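Local coordinates for putative GGDEF domain protein (Pseudomonas aeruginosa, PDB 7E6G), which probably catalyses the condensation of two GTP molecules into the second messenger cyclic di-GMP, with release of two diphosphates, using magnesium, at residues D104-L109 and R157-I162; M137-F142 and G180-L185. All blocks are in the same frame, centred on the assembly; numbering follows the deposited sequence.

From the N terminus, the long helix 27-102 runs into a loop, 104-109, which leads on to helix 112-128 and strand 134-140; 137-142 is the C-terminal part of that strand with the start of the loop after it. Helix 143-150 and then helix 152-168 follow, and residues 157-162 fold back on the first loop, giving contact 1. After strand 175-178 the chain turns through 180-182, and strand 183-188 returns antiparallel beside strand 134-140, giving contact 2. The two closures therefore cross rather than nest. Contact 1 ties the loop after helix 27-102 to a helix, contact 2 pairs neighbouring strands, and Leu-109, Leu-159 and Ile-162 of contact 1 pack against Phe-184, Gly-181 and Val-140 of contact 2.

Contact 1 (D104-L109 and R157-I162); sequences DPLTGL and RVLVEI
Apolar contacts between Leu-106 and Val-160 carry the meeting of the loop with helix 152-168. The CD1 methyl of Leu-106 lies 3.8 Å from CG2 of Val-160, the two side chains crossing at a slant, and the same CG2 also approaches the Leu-106 carbonyl O at 3.5 Å. Leu-106 gets there because its CG is trans to the backbone N (chi1 168°), while its other methyl, CD2, faces CB of Leu-159. A branched leucine can thus reach two helix residues at once, and the short, beta-branched valine lets the loop come close.

Thr-107 contributes by splitting its two branches. Its CG2 methyl rests over the backbone of Leu-159, 3.9 Å from the carbonyl O, whereas its hydroxyl stays with the loop.

The polar side chains of the loop bond mainly within it. Asp-104 OD2 accepts from Thr-107 N at 3.0 Å, from above the carboxylate plane, in an Asx motif, and also takes the OG1 hydroxyl of Thr-107; Arg-178 is a weak, long-range ionic partner. Thr-107 OG1 in turn accepts from Leu-109 N (3.3 Å), an ST turn, and Gly-108 adopts the positive phi that glycine tolerates readily.

Aspartate and threonine help fix the loop along with the backbone bonds Asp-104 N to Leu-109 O and Gly-108 N to Asp-104 O. Methyl groups join it to the helix: the contact depends on fit between surfaces rather than on polar bonds across it.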
loop_
_atom_site.group_PDB
_atom_site.type_symbol
_atom_site.label_atom_id
_atom_site.label_comp_id
_atom_site.label_asym_id
_atom_site.label_seq_id
_atom_site.Cartn_x
_atom_site.Cartn_y
_atom_site.Cartn_z
ATOM N N ASP A 104 11.731 -2.172 -36.797
ATOM C CA ASP A 104 11.389 -1.880 -38.176
ATOM C C ASP A 104 9.962 -2.328 -38.461
ATOM O O ASP A 104 9.644 -3.507 -38.261
ATOM C CB ASP A 104 12.361 -2.586 -39.115
ATOM C CG ASP A 104 11.894 -2.574 -40.561
ATOM O OD1 ASP A 104 11.837 -1.474 -41.168
ATOM O OD2 ASP A 104 11.579 -3.669 -41.089
ATOM N N PRO A 105 9.088 -1.442 -38.940
ATOM C CA PRO A 105 7.666 -1.827 -39.115
ATOM C C PRO A 105 7.431 -3.050 -39.992
ATOM O O PRO A 105 6.657 -3.936 -39.609
ATOM C CB PRO A 105 7.052 -0.562 -39.722
ATOM C CG PRO A 105 7.914 0.563 -39.166
ATOM C CD PRO A 105 9.312 0.008 -39.097
ATOM N N LEU A 106 8.076 -3.146 -41.156
ATOM C CA LEU A 106 7.752 -4.237 -42.080
ATOM C C LEU A 106 8.191 -5.599 -41.543
ATOM O O LEU A 106 7.404 -6.551 -41.536
ATOM C CB LEU A 106 8.384 -3.988 -43.453
ATOM C CG LEU A 106 8.327 -5.210 -44.385
ATOM C CD1 LEU A 106 6.907 -5.524 -44.766
ATOM C CD2 LEU A 106 9.205 -5.050 -45.619
ATOM N N THR A 107 9.454 -5.727 -41.130
ATOM C CA THR A 107 10.050 -7.028 -40.836
ATOM C C THR A 107 10.028 -7.384 -39.358
ATOM O O THR A 107 10.287 -8.543 -39.015
ATOM C CB THR A 107 11.525 -7.086 -41.298
ATOM O OG1 THR A 107 12.282 -6.052 -40.643
ATOM C CG2 THR A 107 11.656 -6.955 -42.812
ATOM N N GLY A 108 9.764 -6.418 -38.471
ATOM C CA GLY A 108 9.893 -6.647 -37.049
ATOM C C GLY A 108 11.312 -6.619 -36.532
ATOM O O GLY A 108 11.510 -6.482 -35.318
ATOM N N LEU A 109 12.308 -6.715 -37.412
ATOM C CA LEU A 109 13.703 -6.705 -37.000
ATOM C C LEU A 109 14.081 -5.408 -36.285
ATOM O O LEU A 109 13.407 -4.385 -36.433
ATOM C CB LEU A 109 14.593 -6.874 -38.217
ATOM C CG LEU A 109 14.497 -8.249 -38.827
ATOM C CD1 LEU A 109 15.353 -8.234 -40.076
ATOM C CD2 LEU A 109 14.993 -9.264 -37.827
ATOM N N ARG A 157 6.912 -9.109 -48.898
ATOM C CA ARG A 157 6.790 -10.464 -48.378
ATOM C C ARG A 157 8.129 -11.177 -48.415
ATOM O O ARG A 157 8.511 -11.853 -47.451
ATOM C CB ARG A 157 5.733 -11.221 -49.169
ATOM C CG ARG A 157 4.368 -10.631 -48.900
ATOM C CD ARG A 157 3.365 -11.693 -48.560
ATOM N NE ARG A 157 2.962 -12.367 -49.784
ATOM C CZ ARG A 157 3.236 -13.638 -50.070
ATOM N NH1 ARG A 157 3.921 -14.406 -49.211
ATOM N NH2 ARG A 157 2.819 -14.137 -51.225
ATOM N N VAL A 158 8.870 -11.003 -49.508
ATOM C CA VAL A 158 10.180 -11.630 -49.632
ATOM C C VAL A 158 11.099 -11.173 -48.506
ATOM O O VAL A 158 11.785 -11.986 -47.874
ATOM C CB VAL A 158 10.774 -11.331 -51.020
ATOM C CG1 VAL A 158 12.274 -11.605 -51.031
ATOM C CG2 VAL A 158 10.090 -12.170 -52.063
ATOM N N LEU A 159 11.126 -9.872 -48.238
ATOM C CA LEU A 159 11.978 -9.346 -47.177
ATOM C C LEU A 159 11.555 -9.869 -45.811
ATOM O O LEU A 159 12.410 -10.173 -44.968
ATOM C CB LEU A 159 11.949 -7.815 -47.199
ATOM C CG LEU A 159 12.677 -7.162 -48.370
ATOM C CD1 LEU A 159 12.520 -5.675 -48.293
ATOM C CD2 LEU A 159 14.149 -7.538 -48.349
ATOM N N VAL A 160 10.245 -9.981 -45.566
ATOM C CA VAL A 160 9.796 -10.568 -44.301
ATOM C C VAL A 160 10.315 -11.993 -44.179
ATOM O O VAL A 160 10.811 -12.405 -43.127
ATOM C CB VAL A 160 8.257 -10.514 -44.174
ATOM C CG1 VAL A 160 7.777 -11.452 -43.072
ATOM C CG2 VAL A 160 7.768 -9.101 -43.895
ATOM N N GLU A 161 10.224 -12.765 -45.254
ATOM C CA GLU A 161 10.643 -14.161 -45.178
ATOM C C GLU A 161 12.150 -14.281 -44.990
ATOM O O GLU A 161 12.634 -15.181 -44.284
ATOM C CB GLU A 161 10.202 -14.894 -46.434
ATOM C CG GLU A 161 8.722 -15.153 -46.470
ATOM C CD GLU A 161 8.337 -16.273 -45.546
ATOM O OE1 GLU A 161 8.297 -17.436 -46.028
ATOM O OE2 GLU A 161 8.073 -15.988 -44.350
ATOM N N ILE A 162 12.907 -13.396 -45.636
ATOM C CA ILE A 162 14.343 -13.357 -45.409
ATOM C C ILE A 162 14.621 -13.077 -43.943
ATOM O O ILE A 162 15.476 -13.729 -43.323
ATOM C CB ILE A 162 15.003 -12.321 -46.337
ATOM C CG1 ILE A 162 15.050 -12.869 -47.768
ATOM C CG2 ILE A 162 16.409 -11.981 -45.872
ATOM C CD1 ILE A 162 15.546 -11.891 -48.796
#

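Contact 2 (M137-F142 and G180-L185); sequences MLDVDF and GGEEFL. With MG (magnesium ion), chain G; G2P (phosphomethylphosphonic acid guanylate ester), chain H.
Asp-139 and Glu-182 bring their carboxylates to one magnesium ion at the end of a pair of antiparallel strands, Glu-182 in the turn just before the second. Glu-182 CB packs against the isopropyl group of Val-140; CG lies beside the sugar of the bound GTP analogue, 3.6 Å from O4'. The chain bends at chi2 (103°), turning the carboxylate to the metal, and OE2 binds magnesium at 2.0 Å. OE1 is near the alpha-phosphate oxygen O2A, itself a metal ligand.

Asp-139 OD1 (2.4 Å) and the carbonyl O of Val-140 (2.3 Å) add two more ligands, and the nucleotide supplies O3B and O2A. The planes of the two carboxylates are 81° apart; the shared cation, with Arg-213 of the second subunit at Asp-139 OD2, probably offsets their repulsion. Phe-142 N holds the terminal phosphate through O2G. Gly-181, lacking a side chain, lets the guanine N7 come close.

Residues 180-184, GGEEF, form the signature of this family. Leu-138 N to Phe-184 O and Phe-184 N to Leu-138 O, each 2.9 Å, make a hydrogen-bonded pair, and Val-140 N donates to Glu-182 O.

Lys-251 donates to Asp-139 OD1, while the same Arg-213 also bridges to Glu-183. On one face of the sheet Leu-138 and Phe-184 pack under helix 152-168; on the other, Met-137 meets helix 236-252 and Leu-185 helix 112-128, with strands 223-229 and 175-178 flanking the pair.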
loop_
_atom_site.group_PDB
_atom_site.type_symbol
_atom_site.label_atom_id
_atom_site.label_comp_id
_atom_site.label_asym_id
_atom_site.label_seq_id
_atom_site.Cartn_x
_atom_site.Cartn_y
_atom_site.Cartn_z
ATOM N N MET A 137 27.280 -7.867 -43.420
ATOM C CA MET A 137 26.341 -7.006 -44.126
ATOM C C MET A 137 25.866 -7.714 -45.391
ATOM O O MET A 137 26.667 -8.093 -46.249
ATOM C CB MET A 137 26.957 -5.649 -44.459
ATOM C CG MET A 137 25.905 -4.575 -44.777
ATOM S SD MET A 137 26.670 -3.001 -45.200
ATOM C CE MET A 137 27.080 -2.371 -43.561
ATOM N N LEU A 138 24.565 -7.853 -45.509
ATOM C CA LEU A 138 23.909 -8.699 -46.484
ATOM C C LEU A 138 23.058 -7.807 -47.380
ATOM O O LEU A 138 22.381 -6.910 -46.893
ATOM C CB LEU A 138 23.068 -9.734 -45.730
ATOM C CG LEU A 138 22.501 -10.992 -46.368
ATOM C CD1 LEU A 138 22.902 -12.214 -45.566
ATOM C CD2 LEU A 138 20.977 -10.864 -46.445
ATOM N N ASP A 139 23.125 -8.021 -48.691
ATOM C CA ASP A 139 22.392 -7.212 -49.663
ATOM C C ASP A 139 21.751 -8.156 -50.667
ATOM O O ASP A 139 22.441 -9.004 -51.243
ATOM C CB ASP A 139 23.323 -6.214 -50.372
ATOM C CG ASP A 139 22.611 -5.365 -51.431
ATOM O OD1 ASP A 139 21.959 -5.919 -52.347
ATOM O OD2 ASP A 139 22.735 -4.118 -51.372
ATOM N N VAL A 140 20.445 -7.993 -50.893
ATOM C CA VAL A 140 19.700 -8.917 -51.743
ATOM C C VAL A 140 20.099 -8.733 -53.207
ATOM O O VAL A 140 20.186 -7.608 -53.723
ATOM C CB VAL A 140 18.189 -8.731 -51.538
ATOM C CG1 VAL A 140 17.402 -9.698 -52.426
ATOM C CG2 VAL A 140 17.836 -8.960 -50.079
ATOM N N ASP A 141 20.351 -9.850 -53.887
ATOM C CA ASP A 141 20.747 -9.813 -55.290
ATOM C C ASP A 141 19.517 -9.702 -56.185
ATOM O O ASP A 141 18.560 -10.467 -56.029
ATOM C CB ASP A 141 21.543 -11.064 -55.655
ATOM C CG ASP A 141 22.810 -11.219 -54.840
ATOM O OD1 ASP A 141 23.472 -10.215 -54.539
ATOM O OD2 ASP A 141 23.176 -12.365 -54.519
ATOM N N PHE A 142 19.546 -8.739 -57.115
ATOM C CA PHE A 142 18.527 -8.586 -58.158
ATOM C C PHE A 142 17.128 -8.367 -57.577
ATOM O O PHE A 142 16.125 -8.781 -58.167
ATOM C CB PHE A 142 18.535 -9.786 -59.116
ATOM C CG PHE A 142 19.876 -10.039 -59.768
ATOM C CD1 PHE A 142 20.478 -9.065 -60.562
ATOM C CD2 PHE A 142 20.533 -11.246 -59.591
ATOM C CE1 PHE A 142 21.707 -9.291 -61.166
ATOM C CE2 PHE A 142 21.761 -11.478 -60.195
ATOM C CZ PHE A 142 22.348 -10.497 -60.983
ATOM N N GLY A 180 18.767 -1.177 -44.538
ATOM C CA GLY A 180 18.417 -0.411 -45.711
ATOM C C GLY A 180 17.205 -1.034 -46.370
ATOM O O GLY A 180 16.568 -1.934 -45.820
ATOM N N GLY A 181 16.878 -0.537 -47.557
ATOM C CA GLY A 181 15.732 -1.076 -48.263
ATOM C C GLY A 181 15.782 -2.587 -48.380
ATOM O O GLY A 181 14.802 -3.282 -48.098
ATOM N N GLU A 182 16.933 -3.116 -48.785
ATOM C CA GLU A 182 17.127 -4.547 -48.972
ATOM C C GLU A 182 18.512 -4.942 -48.474
ATOM O O GLU A 182 19.195 -5.787 -49.061
ATOM C CB GLU A 182 16.922 -4.940 -50.439
ATOM C CG GLU A 182 17.227 -3.818 -51.437
ATOM C CD GLU A 182 18.580 -3.997 -52.132
ATOM O OE1 GLU A 182 19.470 -3.129 -51.954
ATOM O OE2 GLU A 182 18.757 -5.005 -52.856
ATOM N N GLU A 183 18.950 -4.309 -47.391
ATOM C CA GLU A 183 20.210 -4.628 -46.738
ATOM C C GLU A 183 19.936 -4.991 -45.286
ATOM O O GLU A 183 19.037 -4.422 -44.649
ATOM C CB GLU A 183 21.195 -3.461 -46.796
ATOM C CG GLU A 183 21.631 -3.067 -48.181
ATOM C CD GLU A 183 22.028 -1.599 -48.256
ATOM O OE1 GLU A 183 21.149 -0.717 -48.086
ATOM O OE2 GLU A 183 23.229 -1.322 -48.463
ATOM N N PHE A 184 20.718 -5.930 -44.766
ATOM C CA PHE A 184 20.605 -6.377 -43.389
ATOM C C PHE A 184 21.989 -6.390 -42.757
ATOM O O PHE A 184 22.982 -6.719 -43.408
ATOM C CB PHE A 184 19.987 -7.781 -43.291
ATOM C CG PHE A 184 18.580 -7.891 -43.840
ATOM C CD1 PHE A 184 18.360 -8.153 -45.186
ATOM C CD2 PHE A 184 17.478 -7.775 -42.996
ATOM C CE1 PHE A 184 17.088 -8.278 -45.679
ATOM C CE2 PHE A 184 16.184 -7.900 -43.493
ATOM C CZ PHE A 184 15.989 -8.151 -44.837
ATOM N N LEU A 185 22.054 -6.038 -41.485
ATOM C CA LEU A 185 23.302 -6.035 -40.743
ATOM C C LEU A 185 23.193 -7.065 -39.633
ATOM O O LEU A 185 22.323 -6.958 -38.761
ATOM C CB LEU A 185 23.616 -4.648 -40.180
ATOM C CG LEU A 185 25.009 -4.570 -39.559
ATOM C CD1 LEU A 185 26.097 -4.954 -40.548
ATOM C CD2 LEU A 185 25.275 -3.175 -39.017
HETATM MG MG MG G . 20.348 -5.337 -53.975
HETATM P PG G2P H . 22.016 -5.869 -56.869
HETATM O O1G G2P H . 22.548 -5.926 -55.674
HETATM O O2G G2P H . 21.777 -7.046 -57.367
HETATM O O3G G2P H . 22.610 -5.031 -57.717
HETATM O O3B G2P H . 20.692 -5.200 -56.497
HETATM P PB G2P H . 19.289 -4.815 -57.090
HETATM O O1B G2P H . 18.497 -5.439 -56.272
HETATM O O2B G2P H . 19.114 -5.069 -58.383
HETATM C C3A G2P H . 18.990 -3.113 -56.994
HETATM P PA G2P H . 19.263 -2.159 -55.690
HETATM O O1A G2P H . 20.001 -1.425 -56.612
HETATM O O2A G2P H . 19.814 -3.264 -54.951
HETATM O "O5'" G2P H . 17.787 -2.019 -55.756
HETATM C "C5'" G2P H . 16.898 -2.627 -54.827
HETATM C "C4'" G2P H . 15.492 -2.140 -54.980
HETATM O "O4'" G2P H . 15.079 -2.143 -53.734
HETATM C "C3'" G2P H . 15.487 -0.723 -55.201
HETATM O "O3'" G2P H . 14.938 -0.509 -56.441
HETATM C "C2'" G2P H . 14.623 -0.267 -54.093
HETATM O "O2'" G2P H . 13.711 0.702 -54.404
HETATM C "C1'" G2P H . 13.946 -1.468 -53.757
HETATM N N9 G2P H . 13.393 -1.424 -52.457
HETATM C C8 G2P H . 13.964 -0.709 -51.546
HETATM N N7 G2P H . 13.315 -0.793 -50.429
HETATM C C5 G2P H . 12.335 -1.567 -50.599
HETATM C C6 G2P H . 11.407 -1.986 -49.776
HETATM O O6 G2P H . 11.325 -1.658 -48.636
HETATM N N1 G2P H . 10.456 -2.856 -50.242
HETATM C C2 G2P H . 10.506 -3.232 -51.531
HETATM N N2 G2P H . 9.649 -4.018 -51.923
HETATM N N3 G2P H . 11.462 -2.770 -52.320
HETATM C C4 G2P H . 12.387 -1.968 -51.863
#